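Local coordinates for protein cytochrome c (Chlorobaculum tepidum, PDB 3A9F) that carries electrons through a single heme c, as the C-terminal domain of cytochrome cz, a subunit of the green bacterial photosynthetic reaction center, at residues F25-A30 with I84-H89. Sequence-based numbering, arbitrary orientation.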
ATOM      1  N   PHE A  25     -15.420  -2.792  -3.500  1.00 21.66           N
ATOM      2  CA  PHE A  25     -14.398  -2.081  -2.721  1.00 20.80           C
ATOM      3  C   PHE A  25     -14.423  -0.595  -3.025  1.00 20.95           C
ATOM      4  O   PHE A  25     -14.504  -0.190  -4.192  1.00 21.66           O
ATOM      5  CB  PHE A  25     -13.043  -2.686  -3.082  1.00 19.82           C
ATOM      6  CG  PHE A  25     -11.858  -2.121  -2.315  1.00 18.92           C
ATOM      7  CD1 PHE A  25     -11.569  -2.520  -1.015  1.00 20.59           C
ATOM      8  CD2 PHE A  25     -10.983  -1.248  -2.943  1.00 19.32           C
ATOM      9  CE1 PHE A  25     -10.446  -1.983  -0.352  1.00 21.35           C
ATOM     10  CE2 PHE A  25      -9.865  -0.750  -2.293  1.00 21.09           C
ATOM     11  CZ  PHE A  25      -9.604  -1.129  -1.008  1.00 21.87           C
ATOM     12  N   ASP A  26     -14.311   0.216  -1.972  1.00 20.58           N
ATOM     13  CA  ASP A  26     -14.317   1.668  -2.114  1.00 21.14           C
ATOM     14  C   ASP A  26     -12.880   2.135  -2.347  1.00 20.34           C
ATOM     15  O   ASP A  26     -12.108   2.402  -1.410  1.00 19.87           O
ATOM     16  CB  ASP A  26     -14.939   2.338  -0.891  1.00 22.11           C
ATOM     17  CG  ASP A  26     -15.112   3.840  -1.061  1.00 24.41           C
ATOM     18  OD1 ASP A  26     -14.485   4.434  -1.963  1.00 25.19           O
ATOM     19  OD2 ASP A  26     -15.892   4.428  -0.273  1.00 29.48           O
ATOM     20  N   PHE A  27     -12.521   2.248  -3.616  1.00 20.72           N
ATOM     21  CA  PHE A  27     -11.176   2.675  -3.975  1.00 21.43           C
ATOM     22  C   PHE A  27     -10.894   4.127  -3.604  1.00 21.16           C
ATOM     23  O   PHE A  27      -9.746   4.487  -3.320  1.00 21.24           O
ATOM     24  CB  PHE A  27     -10.914   2.443  -5.460  1.00 21.97           C
ATOM     25  CG  PHE A  27     -10.760   0.993  -5.816  1.00 23.49           C
ATOM     26  CD1 PHE A  27      -9.534   0.344  -5.653  1.00 24.20           C
ATOM     27  CD2 PHE A  27     -11.842   0.276  -6.332  1.00 23.53           C
ATOM     28  CE1 PHE A  27      -9.390  -1.011  -5.983  1.00 24.26           C
ATOM     29  CE2 PHE A  27     -11.713  -1.086  -6.659  1.00 24.22           C
ATOM     30  CZ  PHE A  27     -10.486  -1.725  -6.491  1.00 24.84           C
ATOM     31  N   ASP A  28     -11.928   4.969  -3.602  1.00 21.97           N
ATOM     32  CA  ASP A  28     -11.731   6.386  -3.265  1.00 23.10           C
ATOM     33  C   ASP A  28     -11.319   6.534  -1.813  1.00 21.46           C
ATOM     34  O   ASP A  28     -10.375   7.284  -1.494  1.00 21.26           O
ATOM     35  CB  ASP A  28     -13.000   7.203  -3.548  1.00 24.82           C
ATOM     36  CG  ASP A  28     -13.324   7.306  -5.037  1.00 29.59           C
ATOM     37  OD1 ASP A  28     -12.400   7.223  -5.885  1.00 33.29           O
ATOM     38  OD2 ASP A  28     -14.520   7.483  -5.359  1.00 36.53           O
ATOM     39  N   ALA A  29     -12.005   5.817  -0.926  1.00 20.90           N
ATOM     40  CA  ALA A  29     -11.675   5.830   0.494  1.00 19.95           C
ATOM     41  C   ALA A  29     -10.299   5.208   0.710  1.00 18.08           C
ATOM     42  O   ALA A  29      -9.518   5.690   1.539  1.00 18.22           O
ATOM     43  CB  ALA A  29     -12.732   5.084   1.298  1.00 20.58           C
ATOM     44  N   ALA A  30      -9.981   4.162  -0.048  1.00 18.01           N
ATOM     45  CA  ALA A  30      -8.671   3.514   0.075  1.00 16.94           C
ATOM     46  C   ALA A  30      -7.550   4.469  -0.292  1.00 17.02           C
ATOM     47  O   ALA A  30      -6.542   4.534   0.405  1.00 16.67           O
ATOM     48  CB  ALA A  30      -8.605   2.269  -0.790  1.00 17.67           C
ATOM     49  N   ILE A  84      -4.548  -0.565   2.022  1.00 14.71           N
ATOM     50  CA  ILE A  84      -3.475   0.105   1.318  1.00 15.22           C
ATOM     51  C   ILE A  84      -2.886  -0.807   0.255  1.00 15.96           C
ATOM     52  O   ILE A  84      -2.653  -0.373  -0.873  1.00 16.38           O
ATOM     53  CB  ILE A  84      -2.396   0.579   2.325  1.00 15.28           C
ATOM     54  CG1 ILE A  84      -2.952   1.738   3.153  1.00 16.59           C
ATOM     55  CG2 ILE A  84      -1.086   0.971   1.591  1.00 16.31           C
ATOM     56  CD1 ILE A  84      -2.125   2.067   4.400  1.00 18.25           C
ATOM     57  N   GLY A  85      -2.661  -2.071   0.598  1.00 16.17           N
ATOM     58  CA  GLY A  85      -2.126  -3.019  -0.384  1.00 17.11           C
ATOM     59  C   GLY A  85      -3.032  -3.191  -1.592  1.00 17.41           C
ATOM     60  O   GLY A  85      -2.563  -3.238  -2.725  1.00 18.27           O
ATOM     61  N   ILE A  86      -4.335  -3.295  -1.342  1.00 17.07           N
ATOM     62  CA  ILE A  86      -5.280  -3.427  -2.447  1.00 17.71           C
ATOM     63  C   ILE A  86      -5.208  -2.207  -3.363  1.00 17.76           C
ATOM     64  O   ILE A  86      -5.111  -2.348  -4.578  1.00 18.80           O
ATOM     65  CB  ILE A  86      -6.709  -3.627  -1.923  1.00 17.52           C
ATOM     66  CG1 ILE A  86      -6.848  -5.022  -1.293  1.00 18.74           C
ATOM     67  CG2 ILE A  86      -7.728  -3.430  -3.069  1.00 19.45           C
ATOM     68  CD1 ILE A  86      -8.080  -5.161  -0.381  1.00 19.79           C
ATOM     69  N   TRP A  87      -5.233  -1.008  -2.791  1.00 17.79           N
ATOM     70  CA  TRP A  87      -5.224   0.190  -3.631  1.00 18.22           C
ATOM     71  C   TRP A  87      -3.905   0.301  -4.395  1.00 18.41           C
ATOM     72  O   TRP A  87      -3.905   0.570  -5.602  1.00 19.58           O
ATOM     73  CB  TRP A  87      -5.491   1.471  -2.819  1.00 18.63           C
ATOM     74  CG  TRP A  87      -5.715   2.638  -3.725  1.00 19.54           C
ATOM     75  CD1 TRP A  87      -6.911   3.044  -4.249  1.00 20.86           C
ATOM     76  CD2 TRP A  87      -4.720   3.494  -4.282  1.00 21.65           C
ATOM     77  NE1 TRP A  87      -6.725   4.117  -5.081  1.00 22.75           N
ATOM     78  CE2 TRP A  87      -5.389   4.414  -5.125  1.00 23.16           C
ATOM     79  CE3 TRP A  87      -3.327   3.592  -4.138  1.00 22.76           C
ATOM     80  CZ2 TRP A  87      -4.711   5.421  -5.824  1.00 25.96           C
ATOM     81  CZ3 TRP A  87      -2.652   4.590  -4.833  1.00 25.78           C
ATOM     82  CH2 TRP A  87      -3.348   5.491  -5.670  1.00 26.92           C
ATOM     83  N   LEU A  88      -2.777   0.107  -3.711  1.00 18.62           N
ATOM     84  CA  LEU A  88      -1.497   0.212  -4.415  1.00 19.44           C
ATOM     85  C   LEU A  88      -1.397  -0.842  -5.522  1.00 20.17           C
ATOM     86  O   LEU A  88      -0.924  -0.539  -6.632  1.00 21.06           O
ATOM     87  CB  LEU A  88      -0.333   0.056  -3.456  1.00 19.56           C
ATOM     88  CG  LEU A  88      -0.132   1.210  -2.487  1.00 19.25           C
ATOM     89  CD1 LEU A  88       0.854   0.772  -1.398  1.00 20.28           C
ATOM     90  CD2 LEU A  88       0.343   2.480  -3.219  1.00 20.08           C
ATOM     91  N   HIS A  89      -1.851  -2.064  -5.234  1.00 20.49           N
ATOM     92  CA  HIS A  89      -1.768  -3.133  -6.220  1.00 21.47           C
ATOM     93  C   HIS A  89      -2.627  -2.821  -7.455  1.00 21.76           C
ATOM     94  O   HIS A  89      -2.184  -3.017  -8.597  1.00 23.27           O
ATOM     95  CB  HIS A  89      -2.171  -4.468  -5.587  1.00 21.97           C
ATOM     96  CG  HIS A  89      -2.159  -5.605  -6.551  1.00 24.74           C
ATOM     97  ND1 HIS A  89      -3.262  -6.398  -6.768  1.00 26.39           N
ATOM     98  CD2 HIS A  89      -1.191  -6.061  -7.380  1.00 28.56           C
ATOM     99  CE1 HIS A  89      -2.969  -7.304  -7.686  1.00 27.29           C
ATOM    100  NE2 HIS A  89      -1.718  -7.123  -8.070  1.00 29.68           N
TER
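Phe25 and Ile86 approach from opposite directions in a CH-pi contact: the methyl CG2 of Ile86 settles over one face of the Phe25 ring, 3.8 Å from its centroid and 22° off the normal. It is displaced toward the rim, where CE2 of Phe25 is 3.5 Å from CG2 of Ile86. With CG anti to the backbone N (chi1 -177°), Phe25 reaches from its loop toward helix 78-91. The second aromatic is turned across the first, for CD2 of Phe25 lies over the centre of the Phe27 ring while CG of Phe27 lies at the edge of Phe25, in its plane. Were Phe25 replaced by alanine, Ile86 CG2 would probably lose the ring face it packs on, and Phe27 the ring atom over its centre.

Ile86 CG2 also lies obliquely to the Phe27 ring, 4.1 Å from Phe27 CE1. Two further apolar contacts involve Trp87. Its CD1 comes up to the edge of the Phe27 ring, 4.0 Å from Phe27 CD1. CB of Ala30 packs 3.8 Å from Trp87 CB, where the two CA atoms are 6.1 Å apart, the nearest pair across the segments, a closeness consistent with the small alanine side chain.

No hydrogen bond joins the segments, though Phe27 O approaches Trp87 CD1 to 3.3 Å. Asp26, the N-cap residue, accepts from Ala29 N through OD1 (3.0 Å, 169°), the donor standing above the carboxylate plane.

The contact thus joins the start of helix 27-37 to helix 78-91, as the N- and C-terminal helices pair in the cytochrome c fold. Ile84 and Leu88 touch the heme and Val65 of helix 61-70.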